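Putative nucleotide-diphospho-sugar transferase (Desulfovibrio desulfuricans subsp. desulfuricans, PDB 3CGX) is of unconfirmed function but probably transfers a sugar from a nucleotide-diphospho-sugar donor. Local coordinates at residues 45-50 / 119-124. Sequence-based numbering, arbitrary orientation.
Sequences QGLARL and ELVQKA
The carboxamide of Gln122 is tied down at both ends: OE1 accepts a hydrogen bond from His51 N, and NE2 donates one to Asn126 OD1, one turn further along its own helix. The same OE1 rests 3.8 Å from CB of Leu50, the residue preceding His51, an apolar touch beside its hydrogen bond. Within the GT-A-like alpha/beta domain the contact joins Leu47 of helix 29-47 and the turn that follows it to helix 118-127, and both sides pack on the central mixed sheet: Leu47 touches Phe9, Leu50 touches Ile7, and Leu47 and Val121 both reach Met109. A type I beta turn from Leu47 to Leu50, closed by a 2.9 Å bond from Leu50 N to Leu47 O, carries Leu50 to the second helix; its CA lies 6.8 Å from that of Gln122, against 8.1 Å between the CA atoms of Leu47 and Val121. Gln122 reaches back through a CG anti to the backbone N (chi1 -174°) and a bend at chi2 (69°), and its chain runs past that of Leu50 in the opposite direction. Val121 meets each leucine at roughly a right angle. Leu47 CD2 reaches both valine methyls, CG2 marginally nearer at 4.1 Å, while Val121 CG1 lies 3.8 Å from Leu50 CD1, a methyl that also sits 3.9 Å from Val121 CB.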
ATOM      1  N   GLN A  45     -12.400   0.191  -1.338  1.00 29.41           N
ATOM      2  CA  GLN A  45     -13.588   0.919  -1.721  1.00 34.52           C
ATOM      3  C   GLN A  45     -13.226   2.150  -2.553  1.00 34.98           C
ATOM      4  O   GLN A  45     -13.863   2.433  -3.584  1.00 32.88           O
ATOM      5  CB  GLN A  45     -14.400   1.286  -0.465  1.00 33.44           C
ATOM      6  CG  GLN A  45     -15.645   2.069  -0.737  1.00 45.49           C
ATOM      7  CD  GLN A  45     -16.492   2.204   0.515  1.00 57.78           C
ATOM      8  OE1 GLN A  45     -15.990   2.124   1.653  1.00 64.73           O
ATOM      9  NE2 GLN A  45     -17.780   2.384   0.320  1.00 61.79           N
ATOM     10  N   GLY A  46     -12.206   2.861  -2.109  1.00 32.46           N
ATOM     11  CA  GLY A  46     -11.662   4.004  -2.823  1.00 32.72           C
ATOM     12  C   GLY A  46     -10.975   3.648  -4.160  1.00 35.48           C
ATOM     13  O   GLY A  46     -11.259   4.246  -5.196  1.00 36.11           O
ATOM     14  N   LEU A  47     -10.105   2.642  -4.149  1.00 29.69           N
ATOM     15  CA  LEU A  47      -9.401   2.199  -5.365  1.00 30.67           C
ATOM     16  C   LEU A  47     -10.305   1.572  -6.440  1.00 33.50           C
ATOM     17  O   LEU A  47     -10.111   1.837  -7.639  1.00 31.44           O
ATOM     18  CB  LEU A  47      -8.330   1.174  -5.020  1.00 29.04           C
ATOM     19  CG  LEU A  47      -7.199   1.717  -4.141  1.00 26.83           C
ATOM     20  CD1 LEU A  47      -6.263   0.539  -3.778  1.00 22.72           C
ATOM     21  CD2 LEU A  47      -6.453   2.917  -4.837  1.00 25.20           C
ATOM     22  N   ALA A  48     -11.268   0.756  -5.992  1.00 34.07           N
ATOM     23  CA  ALA A  48     -12.198   0.028  -6.882  1.00 37.70           C
ATOM     24  C   ALA A  48     -13.040   0.982  -7.703  1.00 39.08           C
ATOM     25  O   ALA A  48     -13.627   0.592  -8.700  1.00 41.12           O
ATOM     26  CB  ALA A  48     -13.091  -0.948  -6.105  1.00 36.04           C
ATOM     27  N   ARG A  49     -13.034   2.249  -7.340  1.00 39.45           N
ATOM     28  CA  ARG A  49     -13.779   3.240  -8.104  1.00 39.86           C
ATOM     29  C   ARG A  49     -12.943   3.987  -9.148  1.00 39.77           C
ATOM     30  O   ARG A  49     -13.505   4.781  -9.901  1.00 43.36           O
ATOM     31  CB  ARG A  49     -14.453   4.249  -7.152  1.00 43.95           C
ATOM     32  CG  ARG A  49     -15.577   3.638  -6.252  1.00 48.50           C
ATOM     33  CD  ARG A  49     -16.061   4.591  -5.125  1.00 52.40           C
ATOM     34  N   LEU A  50     -11.626   3.755  -9.234  1.00 36.78           N
ATOM     35  CA  LEU A  50     -10.751   4.547 -10.148  1.00 32.39           C
ATOM     36  C   LEU A  50     -10.770   4.104 -11.615  1.00 31.52           C
ATOM     37  O   LEU A  50     -11.373   3.121 -11.910  1.00 33.08           O
ATOM     38  CB  LEU A  50      -9.300   4.535  -9.703  1.00 31.93           C
ATOM     39  CG  LEU A  50      -9.109   5.101  -8.291  1.00 35.89           C
ATOM     40  CD1 LEU A  50      -7.653   5.018  -7.885  1.00 29.34           C
ATOM     41  CD2 LEU A  50      -9.672   6.533  -8.233  1.00 32.30           C
ATOM     42  N   GLU A 119      -7.710  10.141  -5.061  1.00 22.93           N
ATOM     43  CA  GLU A 119      -7.498  11.041  -6.178  1.00 20.80           C
ATOM     44  C   GLU A 119      -6.014  11.204  -6.401  1.00 20.72           C
ATOM     45  O   GLU A 119      -5.607  11.538  -7.495  1.00 19.01           O
ATOM     46  CB  GLU A 119      -8.193  12.404  -6.028  1.00 23.79           C
ATOM     47  CG  GLU A 119      -7.951  13.163  -4.730  1.00 25.80           C
ATOM     48  CD  GLU A 119      -8.952  12.872  -3.659  1.00 27.55           C
ATOM     49  OE1 GLU A 119      -9.251  11.692  -3.426  1.00 26.02           O
ATOM     50  OE2 GLU A 119      -9.409  13.841  -3.018  1.00 23.60           O
ATOM     51  N   LEU A 120      -5.183  10.977  -5.379  1.00 20.46           N
ATOM     52  CA  LEU A 120      -3.719  11.079  -5.597  1.00 21.65           C
ATOM     53  C   LEU A 120      -3.160   9.879  -6.378  1.00 23.02           C
ATOM     54  O   LEU A 120      -2.181   9.981  -7.101  1.00 23.87           O
ATOM     55  CB  LEU A 120      -2.942  11.272  -4.286  1.00 24.89           C
ATOM     56  CG  LEU A 120      -3.109  12.667  -3.655  1.00 29.45           C
ATOM     57  CD1 LEU A 120      -2.282  12.793  -2.373  1.00 24.35           C
ATOM     58  CD2 LEU A 120      -2.726  13.731  -4.662  1.00 26.16           C
ATOM     59  N   VAL A 121      -3.826   8.759  -6.234  1.00 20.96           N
ATOM     60  CA  VAL A 121      -3.492   7.546  -7.009  1.00 22.43           C
ATOM     61  C   VAL A 121      -3.865   7.777  -8.462  1.00 22.54           C
ATOM     62  O   VAL A 121      -3.100   7.408  -9.381  1.00 23.70           O
ATOM     63  CB  VAL A 121      -4.234   6.308  -6.478  1.00 23.52           C
ATOM     64  CG1 VAL A 121      -3.885   5.044  -7.329  1.00 22.55           C
ATOM     65  CG2 VAL A 121      -3.883   6.076  -5.025  1.00 25.23           C
ATOM     66  N   GLN A 122      -5.043   8.372  -8.657  1.00 22.29           N
ATOM     67  CA  GLN A 122      -5.456   8.787  -9.999  1.00 22.22           C
ATOM     68  C   GLN A 122      -4.488   9.830 -10.574  1.00 20.92           C
ATOM     69  O   GLN A 122      -4.083   9.767 -11.734  1.00 18.40           O
ATOM     70  CB  GLN A 122      -6.852   9.349 -10.004  1.00 20.24           C
ATOM     71  CG  GLN A 122      -7.366   9.661 -11.385  1.00 22.07           C
ATOM     72  CD  GLN A 122      -7.596   8.410 -12.175  1.00 30.96           C
ATOM     73  OE1 GLN A 122      -8.418   7.573 -11.790  1.00 23.90           O
ATOM     74  NE2 GLN A 122      -6.858   8.251 -13.274  1.00 38.20           N
ATOM     75  N   LYS A 123      -4.102  10.786  -9.759  1.00 21.27           N
ATOM     76  CA  LYS A 123      -3.156  11.795 -10.205  1.00 20.16           C
ATOM     77  C   LYS A 123      -1.844  11.144 -10.656  1.00 22.32           C
ATOM     78  O   LYS A 123      -1.274  11.493 -11.717  1.00 21.47           O
ATOM     79  CB  LYS A 123      -2.891  12.836  -9.098  1.00 22.07           C
ATOM     80  CG  LYS A 123      -1.933  13.953  -9.543  1.00 24.42           C
ATOM     81  CD  LYS A 123      -1.902  15.069  -8.485  1.00 25.10           C
ATOM     82  CE  LYS A 123      -0.962  16.181  -8.809  1.00 30.43           C
ATOM     83  NZ  LYS A 123       0.386  15.626  -9.079  1.00 33.63           N
ATOM     84  N   ALA A 124      -1.350  10.218  -9.854  1.00 25.00           N
ATOM     85  CA  ALA A 124      -0.131   9.475 -10.199  1.00 23.16           C
ATOM     86  C   ALA A 124      -0.252   8.786 -11.565  1.00 22.36           C
ATOM     87  O   ALA A 124       0.653   8.856 -12.400  1.00 22.51           O
ATOM     88  CB  ALA A 124       0.223   8.443  -9.084  1.00 22.19           C
TER